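Local coordinates for protein cryptic loci regulator 2 (Schizosaccharomyces pombe 972h-, PDB 5IKJ) that promotes transcriptional gene silencing at heterochromatic loci, acting upstream of histone deacetylases as a part needed for the function of the SHREC repressor complex, at residues V248-D251 and L256-A259; I77-C82 and Y358-T363; Y413-Y418 and S481-C486; K232-T237 and V262-I267. All coordinates share one frame; numbering follows the deposited sequence.

Interaction 1: V248-D251 and L256-A259; sequences VWID and LIPA
Trp249 sets its indole obliquely against Pro258, the strand neighbour across from it: CZ3 of Trp249 comes 3.6 Å from CG of Pro258. With CG anti to its carbonyl carbon (chi1 -75°), the indole leans over the partner strand, and its CE3 nears CB of Leu256 at 4.2 Å. Proline suits this non-hydrogen-bonded position because no N-H is asked of it toward strand 247-252, and its ring gives the indole an apolar surface. Trp312 stacks on the same indole, His315 and His324 meet it edge-to-face, and NE1 gives its hydrogen to the carbonyl of His315, satisfying the one polar atom of this buried ring.

The other face of the sheet is aliphatic. Ile250 lies aslant Ile257, CB to CB 3.9 Å, while its CG1 branch is pressed against the methyl CB of Ala259 at 3.5 Å, tighter than usual carbon contact; a side chain as small as alanine's methyl lets that branch come so close. Cys292 of the next strand packs on both Ile250 and Ala259, and Ile309 covers Val248 and Ile250.

Between the faces run paired backbone bonds. Ile250 N reaches Ile257 O at 2.7 Å and Ile257 N returns to Ile250 O at 2.6 Å, both nearly straight; Val248 N to Ala259 O, 2.9 Å, is straighter still at 169°, and its return bond from Ala259 N is longer. Of the pairs, Asp251 with Leu256 lies nearest the turn. Strands 247-252 and 255-266, paired antiparallel and joined by a short turn, make a beta hairpin, with 255-266 central in the five-stranded sheet.

Interaction 2: I77-C82 and Y358-T363; sequences ILNQLC and YSIPLT
The carboxamide of Asn79 and the phenol ring of Tyr358 are the flat groups here, and neither is stacked on anything across the contact. Asn79 turns its oxygen to the aliphatic Ile360: OD1 lies 3.5 Å from CG2 of Ile360 and 3.8 Å from CD1 of the same residue, while the amide carbon CG is 4.2 Å from that CD1. The two side chains pass at a slant, and both methyl ends of the isoleucine touch the one oxygen. Asn79 reaches across because its CG stands anti to the carbonyl carbon (chi1 -70°), swinging the amide off the flank of the helix. The Tyr358 ring is met obliquely by the helix's last carbonyl, Cys82 O standing 4.4 Å from CE2 of Tyr358.

Tyr358 OH makes a weak hydrogen bond to the carbonyl of Lys83, just past the segment. Ile360 also packs on Asp355 of the strand leading into this loop, which lies between strands 353-355 and 377-384.

No hydrogen bond or salt bridge joins the two segments, and the contact lies at the surface. Van der Waals contact between an amide oxygen and methyl groups lacks directional demands, so helix and loop are probably held in place as much by their other neighbours as by each other.

Interaction 3: Y413-Y418 and S481-C486; sequences YISDIY and SVEYVC
A beta bulge in the SH3-clan Clr2 domain, where Ser415 and Asp416 both face Gln428, is the setting for this contact between two strands that are not direct neighbours. Ser415 sends OG toward Glu483, giving a hydrogen bond to OE2 of Glu483 at 2.8 Å. The hydroxyl meets that oxygen from above the carboxylate, 46° out of its plane, and CB of Ser415 sits 3.4 Å from OE1 of Glu483. A short serine hydroxyl suits a long acid: the glutamate chain is extended beyond CG (chi2 171°), which carries its carboxylate across to the serine. OE1 takes a further hydrogen bond from NE2 of Gln428, so both oxygens of this buried group are engaged. If Glu483 were cut back to an alanine, the Ser415 hydroxyl and Gln428 amide would probably lose the carboxylate they share.

Farther along, Tyr418 and Val485 cross at about a right angle. The phenol OH of Tyr418 touches CG1 of Val485 at 3.5 Å and CG2 of Val485 at 4.0 Å, so the branched valine meets the oxygen with both methyls. His378 lies against the Tyr418 ring, at about 40° to it.

Strand 425-436 pairs antiparallel with both strand 411-419 and strand 482-487. Glu483 to Val485 pair with a strand of another protein chain, continuing the sheet across the interface, and a basic side chain of that chain packs on Glu483.

Interaction 4: K232-T237 and V262-I267; sequences KDDTYT and VARNLI
Asp234 and Arg264 meet in a buried salt bridge that is tight at one oxygen. OD1 of Asp234 lies 2.7 Å from NH2 of Arg264, with an N-H...O angle of 155°; the nitrogen comes in on the syn side of the carboxylate, and the oxygen lies at the guanidinium edge, close to its plane. A second, weak bond runs from NH1 of Arg264 to the same OD1 at 3.2 Å. One oxygen thus receives both nitrogens, and the carboxylate and guanidinium planes stand 72° apart instead of lying flat together in a two-oxygen pairing. Arginine suits this place by its length: extended from CG to NE, it spans from the strand to the helix.

The bridge ties the C-terminal end of helix 214-237, where the turn widens to pi type, to strand 255-266 of the five-stranded sheet, close to a classic bulge at Val262 and Ala263. Outside partners complete it: OD2 of Asp234 accepts from NE1 of Trp390, and NH1 of Arg264 also gives to the carbonyl of Tyr242. Were an asparagine to replace Asp234, the buried arginine would probably be left without its counter-charge.

Around this pair the contact is looser. CD1 of Leu266 is 6.0 Å from OD2 of Asp233, the nearest helix atom, and that OD2 stays 5.3 Å from NH2 of Arg264. Tyr236, itself partly exposed, has NZ of Lys232 above one ring face, offset toward the rim; that NZ also hydrogen-bonds to the backbone of another protein chain.

In the fold
Interactions 1 and 4 share strand 255-266, their segments adjoining in sequence while their centres lie 20 Å apart; helix 214-237 is followed, after a loop, by the hairpin of interaction 1. Interactions 2 and 4 touch: Ile77 CD1 packs on Leu266 CD1 at 3.5 Å, and Leu78 CD2 on Thr237 CG2 at 3.9 Å, so helix 75-82 bridges the helix and the strand of interaction 4. Along the chain, interaction 1 is nested within interaction 4 and that within interaction 2. Interaction 3 follows in series, in the separate mixed sheet, with nearest atoms about 7 Å from interaction 4. The zinc ion is held elsewhere, by His189, Cys204, Cys206 and Cys209.

Interaction 1: V248-D251 and L256-A259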
loop_
_atom_site.group_PDB
_atom_site.type_symbol
_atom_site.label_atom_id
_atom_site.label_comp_id
_atom_site.label_asym_id
_atom_site.label_seq_id
_atom_site.Cartn_x
_atom_site.Cartn_y
_atom_site.Cartn_z
ATOM N N VAL A 248 -10.760 -17.791 -2.117
ATOM C CA VAL A 248 -11.484 -18.016 -0.877
ATOM C C VAL A 248 -12.647 -18.965 -1.145
ATOM O O VAL A 248 -12.912 -19.355 -2.282
ATOM C CB VAL A 248 -11.993 -16.697 -0.257
ATOM C CG1 VAL A 248 -10.848 -15.701 -0.098
ATOM C CG2 VAL A 248 -13.112 -16.092 -1.105
ATOM N N TRP A 249 -13.341 -19.335 -0.071
ATOM C CA TRP A 249 -14.596 -20.069 -0.150
ATOM C C TRP A 249 -15.744 -19.115 0.145
ATOM O O TRP A 249 -15.716 -18.395 1.149
ATOM C CB TRP A 249 -14.632 -21.233 0.841
ATOM C CG TRP A 249 -13.811 -22.417 0.443
ATOM C CD1 TRP A 249 -12.692 -22.885 1.067
ATOM C CD2 TRP A 249 -14.047 -23.295 -0.667
ATOM N NE1 TRP A 249 -12.216 -23.997 0.417
ATOM C CE2 TRP A 249 -13.030 -24.268 -0.652
ATOM C CE3 TRP A 249 -15.019 -23.349 -1.671
ATOM C CZ2 TRP A 249 -12.955 -25.285 -1.602
ATOM C CZ3 TRP A 249 -14.942 -24.359 -2.615
ATOM C CH2 TRP A 249 -13.918 -25.313 -2.573
ATOM N N ILE A 250 -16.744 -19.109 -0.730
ATOM C CA ILE A 250 -17.961 -18.333 -0.531
ATOM C C ILE A 250 -19.059 -19.266 -0.045
ATOM O O ILE A 250 -19.179 -20.403 -0.514
ATOM C CB ILE A 250 -18.375 -17.609 -1.828
ATOM C CG1 ILE A 250 -17.416 -16.456 -2.136
ATOM C CG2 ILE A 250 -19.810 -17.111 -1.743
ATOM C CD1 ILE A 250 -17.282 -15.442 -1.020
ATOM N N ASP A 251 -19.861 -18.783 0.900
ATOM C CA ASP A 251 -20.966 -19.552 1.469
ATOM C C ASP A 251 -22.246 -18.739 1.301
ATOM O O ASP A 251 -22.519 -17.824 2.084
ATOM C CB ASP A 251 -20.703 -19.890 2.935
ATOM C CG ASP A 251 -21.804 -20.737 3.542
ATOM O OD1 ASP A 251 -22.521 -21.419 2.780
ATOM O OD2 ASP A 251 -21.950 -20.726 4.783
ATOM N N LEU A 256 -21.012 -23.811 -0.900
ATOM C CA LEU A 256 -19.599 -23.443 -0.866
ATOM C C LEU A 256 -19.143 -23.167 -2.296
ATOM O O LEU A 256 -19.038 -24.088 -3.111
ATOM C CB LEU A 256 -18.759 -24.545 -0.223
ATOM C CG LEU A 256 -18.869 -24.758 1.292
ATOM C CD1 LEU A 256 -17.816 -25.764 1.743
ATOM C CD2 LEU A 256 -18.725 -23.458 2.074
ATOM N N ILE A 257 -18.865 -21.904 -2.595
ATOM C CA ILE A 257 -18.561 -21.451 -3.948
ATOM C C ILE A 257 -17.094 -21.014 -3.984
ATOM O O ILE A 257 -16.697 -20.159 -3.184
ATOM C CB ILE A 257 -19.490 -20.303 -4.377
ATOM C CG1 ILE A 257 -20.933 -20.804 -4.484
ATOM C CG2 ILE A 257 -19.032 -19.696 -5.699
ATOM C CD1 ILE A 257 -21.958 -19.702 -4.636
ATOM N N PRO A 258 -16.269 -21.558 -4.881
ATOM C CA PRO A 258 -14.896 -21.045 -5.010
ATOM C C PRO A 258 -14.908 -19.682 -5.685
ATOM O O PRO A 258 -15.581 -19.484 -6.698
ATOM C CB PRO A 258 -14.191 -22.099 -5.877
ATOM C CG PRO A 258 -15.169 -23.231 -6.044
ATOM C CD PRO A 258 -16.524 -22.654 -5.829
ATOM N N ALA A 259 -14.153 -18.740 -5.123
ATOM C CA ALA A 259 -14.193 -17.367 -5.599
ATOM C C ALA A 259 -12.827 -16.724 -5.420
ATOM O O ALA A 259 -11.959 -17.239 -4.709
ATOM C CB ALA A 259 -15.264 -16.557 -4.862
#

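Interaction 2: I77-C82 and Y358-T363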
loop_
_atom_site.group_PDB
_atom_site.type_symbol
_atom_site.label_atom_id
_atom_site.label_comp_id
_atom_site.label_asym_id
_atom_site.label_seq_id
_atom_site.Cartn_x
_atom_site.Cartn_y
_atom_site.Cartn_z
ATOM N N ILE A 77 -10.177 7.984 6.992
ATOM C CA ILE A 77 -11.333 7.230 7.464
ATOM C C ILE A 77 -11.071 6.676 8.859
ATOM O O ILE A 77 -11.947 6.718 9.731
ATOM C CB ILE A 77 -11.690 6.113 6.465
ATOM C CG1 ILE A 77 -12.051 6.724 5.108
ATOM C CG2 ILE A 77 -12.844 5.266 6.997
ATOM C CD1 ILE A 77 -12.347 5.711 4.019
ATOM N N LEU A 78 -9.867 6.149 9.097
ATOM C CA LEU A 78 -9.535 5.668 10.433
ATOM C C LEU A 78 -9.449 6.821 11.423
ATOM O O LEU A 78 -9.857 6.683 12.582
ATOM C CB LEU A 78 -8.217 4.888 10.407
ATOM C CG LEU A 78 -7.784 4.297 11.754
ATOM C CD1 LEU A 78 -8.783 3.252 12.235
ATOM C CD2 LEU A 78 -6.386 3.699 11.677
ATOM N N ASN A 79 -8.922 7.967 10.988
ATOM C CA ASN A 79 -8.810 9.121 11.874
ATOM C C ASN A 79 -10.187 9.608 12.310
ATOM O O ASN A 79 -10.476 9.705 13.507
ATOM C CB ASN A 79 -8.032 10.239 11.180
ATOM C CG ASN A 79 -6.561 9.913 11.022
ATOM O OD1 ASN A 79 -6.034 9.023 11.691
ATOM N ND2 ASN A 79 -5.886 10.640 10.140
ATOM N N GLN A 80 -11.056 9.922 11.345
ATOM C CA GLN A 80 -12.398 10.379 11.687
ATOM C C GLN A 80 -13.152 9.344 12.510
ATOM O O GLN A 80 -14.102 9.699 13.217
ATOM C CB GLN A 80 -13.184 10.723 10.417
ATOM C CG GLN A 80 -13.846 9.539 9.718
ATOM C CD GLN A 80 -14.555 9.947 8.441
ATOM O OE1 GLN A 80 -14.793 11.131 8.201
ATOM N NE2 GLN A 80 -14.897 8.967 7.613
ATOM N N LEU A 81 -12.752 8.075 12.432
ATOM C CA LEU A 81 -13.318 7.042 13.287
ATOM C C LEU A 81 -12.711 7.055 14.683
ATOM O O LEU A 81 -13.361 6.607 15.633
ATOM C CB LEU A 81 -13.108 5.667 12.648
ATOM C CG LEU A 81 -14.105 4.568 13.019
ATOM C CD1 LEU A 81 -15.445 4.813 12.341
ATOM C CD2 LEU A 81 -13.549 3.205 12.641
ATOM N N CYS A 82 -11.485 7.558 14.826
ATOM C CA CYS A 82 -10.826 7.660 16.121
ATOM C C CYS A 82 -11.064 8.998 16.807
ATOM O O CYS A 82 -10.790 9.117 18.006
ATOM C CB CYS A 82 -9.318 7.435 15.965
ATOM S SG CYS A 82 -8.849 5.718 15.640
ATOM N N TYR A 358 -5.625 15.642 18.289
ATOM C CA TYR A 358 -5.683 14.292 18.831
ATOM C C TYR A 358 -4.329 13.602 18.919
ATOM O O TYR A 358 -4.264 12.483 19.439
ATOM C CB TYR A 358 -6.635 13.422 17.990
ATOM C CG TYR A 358 -8.098 13.752 18.191
ATOM C CD1 TYR A 358 -8.682 14.839 17.553
ATOM C CD2 TYR A 358 -8.896 12.971 19.015
ATOM C CE1 TYR A 358 -10.017 15.142 17.734
ATOM C CE2 TYR A 358 -10.232 13.264 19.200
ATOM C CZ TYR A 358 -10.788 14.351 18.558
ATOM O OH TYR A 358 -12.120 14.649 18.740
ATOM N N SER A 359 -3.253 14.218 18.431
ATOM C CA SER A 359 -1.907 13.654 18.530
ATOM C C SER A 359 -1.774 12.349 17.746
ATOM O O SER A 359 -0.946 11.497 18.076
ATOM C CB SER A 359 -1.506 13.436 19.993
ATOM O OG SER A 359 -1.446 14.667 20.690
ATOM N N ILE A 360 -2.586 12.178 16.710
ATOM C CA ILE A 360 -2.409 11.036 15.804
ATOM C C ILE A 360 -1.178 11.281 14.938
ATOM O O ILE A 360 -1.003 12.404 14.431
ATOM C CB ILE A 360 -3.661 10.841 14.944
ATOM C CG1 ILE A 360 -4.881 10.550 15.823
ATOM C CG2 ILE A 360 -3.468 9.697 13.951
ATOM C CD1 ILE A 360 -6.201 10.699 15.098
ATOM N N PRO A 361 -0.303 10.292 14.732
ATOM C CA PRO A 361 0.892 10.535 13.913
ATOM C C PRO A 361 0.531 10.540 12.434
ATOM O O PRO A 361 -0.164 9.643 11.951
ATOM C CB PRO A 361 1.808 9.358 14.265
ATOM C CG PRO A 361 0.857 8.246 14.567
ATOM C CD PRO A 361 -0.392 8.882 15.156
ATOM N N LEU A 362 0.997 11.559 11.716
ATOM C CA LEU A 362 0.707 11.648 10.293
ATOM C C LEU A 362 1.396 10.521 9.532
ATOM O O LEU A 362 2.502 10.094 9.872
ATOM C CB LEU A 362 1.153 13.000 9.733
ATOM C CG LEU A 362 0.351 14.240 10.142
ATOM C CD1 LEU A 362 0.843 15.450 9.359
ATOM C CD2 LEU A 362 -1.149 14.048 9.929
ATOM N N THR A 363 0.718 10.034 8.497
ATOM C CA THR A 363 1.263 9.007 7.619
ATOM C C THR A 363 2.081 9.683 6.527
ATOM O O THR A 363 1.541 10.461 5.733
ATOM C CB THR A 363 0.142 8.165 7.012
ATOM O OG1 THR A 363 -0.599 7.521 8.057
ATOM C CG2 THR A 363 0.706 7.105 6.070
#

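Interaction 3: Y413-Y418 and S481-C486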
loop_
_atom_site.group_PDB
_atom_site.type_symbol
_atom_site.label_atom_id
_atom_site.label_comp_id
_atom_site.label_asym_id
_atom_site.label_seq_id
_atom_site.Cartn_x
_atom_site.Cartn_y
_atom_site.Cartn_z
ATOM N N TYR A 413 6.367 -12.131 12.673
ATOM C CA TYR A 413 6.019 -10.751 12.339
ATOM C C TYR A 413 7.021 -10.285 11.288
ATOM O O TYR A 413 8.172 -9.975 11.602
ATOM C CB TYR A 413 6.039 -9.885 13.593
ATOM C CG TYR A 413 5.784 -8.410 13.375
ATOM C CD1 TYR A 413 5.100 -7.948 12.257
ATOM C CD2 TYR A 413 6.234 -7.475 14.298
ATOM C CE1 TYR A 413 4.873 -6.594 12.069
ATOM C CE2 TYR A 413 6.015 -6.126 14.119
ATOM C CZ TYR A 413 5.333 -5.689 13.003
ATOM O OH TYR A 413 5.115 -4.340 12.828
ATOM N N ILE A 414 6.578 -10.236 10.032
ATOM C CA ILE A 414 7.495 -10.095 8.907
ATOM C C ILE A 414 8.066 -8.685 8.878
ATOM O O ILE A 414 7.328 -7.692 8.917
ATOM C CB ILE A 414 6.781 -10.435 7.590
ATOM C CG1 ILE A 414 6.276 -11.881 7.616
ATOM C CG2 ILE A 414 7.717 -10.229 6.400
ATOM C CD1 ILE A 414 5.337 -12.224 6.476
ATOM N N SER A 415 9.393 -8.595 8.797
ATOM C CA SER A 415 10.090 -7.324 8.654
ATOM C C SER A 415 10.517 -7.037 7.226
ATOM O O SER A 415 10.538 -5.870 6.820
ATOM C CB SER A 415 11.335 -7.302 9.549
ATOM O OG SER A 415 10.982 -7.284 10.920
ATOM N N ASP A 416 10.852 -8.069 6.458
ATOM C CA ASP A 416 11.474 -7.882 5.157
ATOM C C ASP A 416 11.257 -9.140 4.330
ATOM O O ASP A 416 11.305 -10.253 4.860
ATOM C CB ASP A 416 12.974 -7.592 5.309
ATOM C CG ASP A 416 13.542 -6.815 4.140
ATOM O OD1 ASP A 416 12.975 -6.897 3.032
ATOM O OD2 ASP A 416 14.562 -6.117 4.330
ATOM N N ILE A 417 11.009 -8.950 3.037
ATOM C CA ILE A 417 10.881 -10.042 2.079
ATOM C C ILE A 417 11.812 -9.727 0.919
ATOM O O ILE A 417 11.691 -8.666 0.295
ATOM C CB ILE A 417 9.433 -10.218 1.587
ATOM C CG1 ILE A 417 8.532 -10.652 2.747
ATOM C CG2 ILE A 417 9.368 -11.234 0.446
ATOM C CD1 ILE A 417 7.054 -10.648 2.417
ATOM N N TYR A 418 12.739 -10.637 0.631
ATOM C CA TYR A 418 13.765 -10.359 -0.359
ATOM C C TYR A 418 14.267 -11.655 -0.971
ATOM O O TYR A 418 14.129 -12.738 -0.395
ATOM C CB TYR A 418 14.937 -9.582 0.256
ATOM C CG TYR A 418 15.654 -10.320 1.368
ATOM C CD1 TYR A 418 15.227 -10.217 2.684
ATOM C CD2 TYR A 418 16.765 -11.112 1.102
ATOM C CE1 TYR A 418 15.881 -10.886 3.703
ATOM C CE2 TYR A 418 17.424 -11.784 2.115
ATOM C CZ TYR A 418 16.978 -11.666 3.413
ATOM O OH TYR A 418 17.628 -12.333 4.424
ATOM N N SER A 481 16.637 -7.402 19.696
ATOM C CA SER A 481 17.592 -6.818 18.763
ATOM C C SER A 481 17.974 -7.748 17.617
ATOM O O SER A 481 18.689 -7.316 16.709
ATOM C CB SER A 481 18.862 -6.388 19.513
ATOM O OG SER A 481 19.518 -7.501 20.096
ATOM N N VAL A 482 17.524 -9.002 17.633
ATOM C CA VAL A 482 17.757 -9.915 16.523
ATOM C C VAL A 482 16.412 -10.295 15.921
ATOM O O VAL A 482 15.356 -10.149 16.539
ATOM C CB VAL A 482 18.537 -11.183 16.939
ATOM C CG1 VAL A 482 19.859 -10.809 17.594
ATOM C CG2 VAL A 482 17.702 -12.067 17.861
ATOM N N GLU A 483 16.470 -10.781 14.686
ATOM C CA GLU A 483 15.338 -11.396 14.014
ATOM C C GLU A 483 15.837 -12.673 13.352
ATOM O O GLU A 483 17.031 -12.983 13.385
ATOM C CB GLU A 483 14.704 -10.438 12.998
ATOM C CG GLU A 483 14.033 -9.229 13.636
ATOM C CD GLU A 483 13.612 -8.183 12.618
ATOM O OE1 GLU A 483 13.995 -8.312 11.436
ATOM O OE2 GLU A 483 12.901 -7.230 13.003
ATOM N N TYR A 484 14.921 -13.424 12.751
ATOM C CA TYR A 484 15.263 -14.693 12.130
ATOM C C TYR A 484 14.849 -14.694 10.666
ATOM O O TYR A 484 13.933 -13.973 10.256
ATOM C CB TYR A 484 14.607 -15.861 12.874
ATOM C CG TYR A 484 15.268 -16.153 14.199
ATOM C CD1 TYR A 484 14.961 -15.407 15.329
ATOM C CD2 TYR A 484 16.214 -17.161 14.317
ATOM C CE1 TYR A 484 15.568 -15.663 16.541
ATOM C CE2 TYR A 484 16.827 -17.426 15.525
ATOM C CZ TYR A 484 16.501 -16.674 16.634
ATOM O OH TYR A 484 17.109 -16.931 17.841
ATOM N N VAL A 485 15.548 -15.508 9.879
ATOM C CA VAL A 485 15.355 -15.578 8.437
ATOM C C VAL A 485 15.067 -17.025 8.071
ATOM O O VAL A 485 15.869 -17.917 8.374
ATOM C CB VAL A 485 16.582 -15.066 7.665
ATOM C CG1 VAL A 485 16.317 -15.082 6.163
ATOM C CG2 VAL A 485 16.959 -13.665 8.126
ATOM N N CYS A 486 13.932 -17.258 7.421
ATOM C CA CYS A 486 13.602 -18.565 6.884
ATOM C C CYS A 486 13.256 -18.427 5.411
ATOM O O CYS A 486 12.809 -17.362 4.973
ATOM C CB CYS A 486 12.420 -19.202 7.629
ATOM S SG CYS A 486 10.837 -18.377 7.344
#

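Interaction 4: K232-T237 and V262-I267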
loop_
_atom_site.group_PDB
_atom_site.type_symbol
_atom_site.label_atom_id
_atom_site.label_comp_id
_atom_site.label_asym_id
_atom_site.label_seq_id
_atom_site.Cartn_x
_atom_site.Cartn_y
_atom_site.Cartn_z
ATOM N N LYS A 232 -0.383 -1.136 3.991
ATOM C CA LYS A 232 -0.703 -0.580 5.300
ATOM C C LYS A 232 -2.074 -1.046 5.775
ATOM O O LYS A 232 -2.252 -1.380 6.952
ATOM C CB LYS A 232 -0.643 0.945 5.238
ATOM C CG LYS A 232 -0.612 1.635 6.590
ATOM C CD LYS A 232 -0.421 3.136 6.427
ATOM C CE LYS A 232 -0.510 3.874 7.755
ATOM N NZ LYS A 232 0.618 3.548 8.674
ATOM N N ASP A 233 -3.056 -1.085 4.871
ATOM C CA ASP A 233 -4.395 -1.506 5.267
ATOM C C ASP A 233 -4.431 -2.989 5.615
ATOM O O ASP A 233 -5.120 -3.392 6.558
ATOM C CB ASP A 233 -5.396 -1.190 4.155
ATOM C CG ASP A 233 -5.577 0.301 3.937
ATOM O OD1 ASP A 233 -5.164 1.088 4.815
ATOM O OD2 ASP A 233 -6.137 0.685 2.889
ATOM N N ASP A 234 -3.688 -3.815 4.874
ATOM C CA ASP A 234 -3.692 -5.253 5.124
ATOM C C ASP A 234 -2.919 -5.636 6.381
ATOM O O ASP A 234 -3.077 -6.761 6.868
ATOM C CB ASP A 234 -3.109 -5.996 3.920
ATOM C CG ASP A 234 -4.100 -6.124 2.777
ATOM O OD1 ASP A 234 -5.183 -5.505 2.848
ATOM O OD2 ASP A 234 -3.793 -6.844 1.803
ATOM N N THR A 235 -2.083 -4.739 6.912
ATOM C CA THR A 235 -1.273 -5.049 8.082
ATOM C C THR A 235 -1.436 -4.067 9.234
ATOM O O THR A 235 -0.999 -4.384 10.346
ATOM C CB THR A 235 0.216 -5.107 7.707
ATOM O OG1 THR A 235 0.664 -3.808 7.303
ATOM C CG2 THR A 235 0.451 -6.095 6.570
ATOM N N TYR A 236 -2.047 -2.901 9.015
ATOM C CA TYR A 236 -2.143 -1.887 10.058
ATOM C C TYR A 236 -3.558 -1.334 10.188
ATOM O O TYR A 236 -4.127 -1.331 11.284
ATOM C CB TYR A 236 -1.149 -0.755 9.775
ATOM C CG TYR A 236 -1.305 0.459 10.662
ATOM C CD1 TYR A 236 -0.727 0.503 11.923
ATOM C CD2 TYR A 236 -2.018 1.569 10.230
ATOM C CE1 TYR A 236 -0.863 1.613 12.733
ATOM C CE2 TYR A 236 -2.160 2.683 11.033
ATOM C CZ TYR A 236 -1.581 2.701 12.282
ATOM O OH TYR A 236 -1.722 3.811 13.081
ATOM N N THR A 237 -4.142 -0.872 9.080
ATOM C CA THR A 237 -5.402 -0.135 9.154
ATOM C C THR A 237 -6.600 -1.072 9.283
ATOM O O THR A 237 -7.371 -0.984 10.244
ATOM C CB THR A 237 -5.555 0.760 7.923
ATOM O OG1 THR A 237 -4.269 1.254 7.524
ATOM C CG2 THR A 237 -6.463 1.937 8.234
ATOM N N VAL A 262 -11.979 -9.755 -6.065
ATOM C CA VAL A 262 -11.650 -8.804 -7.122
ATOM C C VAL A 262 -11.582 -7.367 -6.611
ATOM O O VAL A 262 -10.779 -6.576 -7.103
ATOM C CB VAL A 262 -12.674 -8.931 -8.267
ATOM C CG1 VAL A 262 -12.329 -7.962 -9.391
ATOM C CG2 VAL A 262 -12.732 -10.362 -8.772
ATOM N N ALA A 263 -12.424 -6.997 -5.653
ATOM C CA ALA A 263 -12.526 -5.618 -5.192
ATOM C C ALA A 263 -13.093 -5.650 -3.784
ATOM O O ALA A 263 -13.565 -6.683 -3.305
ATOM C CB ALA A 263 -13.404 -4.774 -6.128
ATOM N N ARG A 264 -13.030 -4.504 -3.122
ATOM C CA ARG A 264 -13.529 -4.369 -1.764
ATOM C C ARG A 264 -13.595 -2.883 -1.461
ATOM O O ARG A 264 -12.861 -2.090 -2.055
ATOM C CB ARG A 264 -12.628 -5.087 -0.747
ATOM C CG ARG A 264 -11.323 -4.359 -0.488
ATOM C CD ARG A 264 -10.282 -5.243 0.163
ATOM N NE ARG A 264 -9.045 -4.506 0.396
ATOM C CZ ARG A 264 -7.964 -5.012 0.980
ATOM N NH1 ARG A 264 -7.958 -6.268 1.402
ATOM N NH2 ARG A 264 -6.887 -4.260 1.143
ATOM N N ASN A 265 -14.490 -2.508 -0.551
ATOM C CA ASN A 265 -14.663 -1.107 -0.205
ATOM C C ASN A 265 -15.027 -1.006 1.266
ATOM O O ASN A 265 -15.654 -1.907 1.829
ATOM C CB ASN A 265 -15.744 -0.443 -1.065
ATOM C CG ASN A 265 -17.101 -1.097 -0.896
ATOM O OD1 ASN A 265 -17.434 -2.052 -1.597
ATOM N ND2 ASN A 265 -17.890 -0.587 0.043
ATOM N N LEU A 266 -14.618 0.098 1.882
ATOM C CA LEU A 266 -14.973 0.353 3.268
ATOM C C LEU A 266 -16.438 0.762 3.366
ATOM O O LEU A 266 -16.971 1.444 2.487
ATOM C CB LEU A 266 -14.076 1.447 3.847
ATOM C CG LEU A 266 -12.608 1.064 4.044
ATOM C CD1 LEU A 266 -11.756 2.295 4.313
ATOM C CD2 LEU A 266 -12.461 0.058 5.177
ATOM N N ILE A 267 -17.088 0.338 4.444
ATOM C CA ILE A 267 -18.501 0.625 4.660
ATOM C C ILE A 267 -18.616 1.963 5.374
ATOM O O ILE A 267 -18.006 2.168 6.430
ATOM C CB ILE A 267 -19.179 -0.494 5.471
ATOM C CG1 ILE A 267 -18.753 -1.877 4.967
ATOM C CG2 ILE A 267 -20.694 -0.358 5.368
ATOM C CD1 ILE A 267 -19.165 -3.018 5.879
#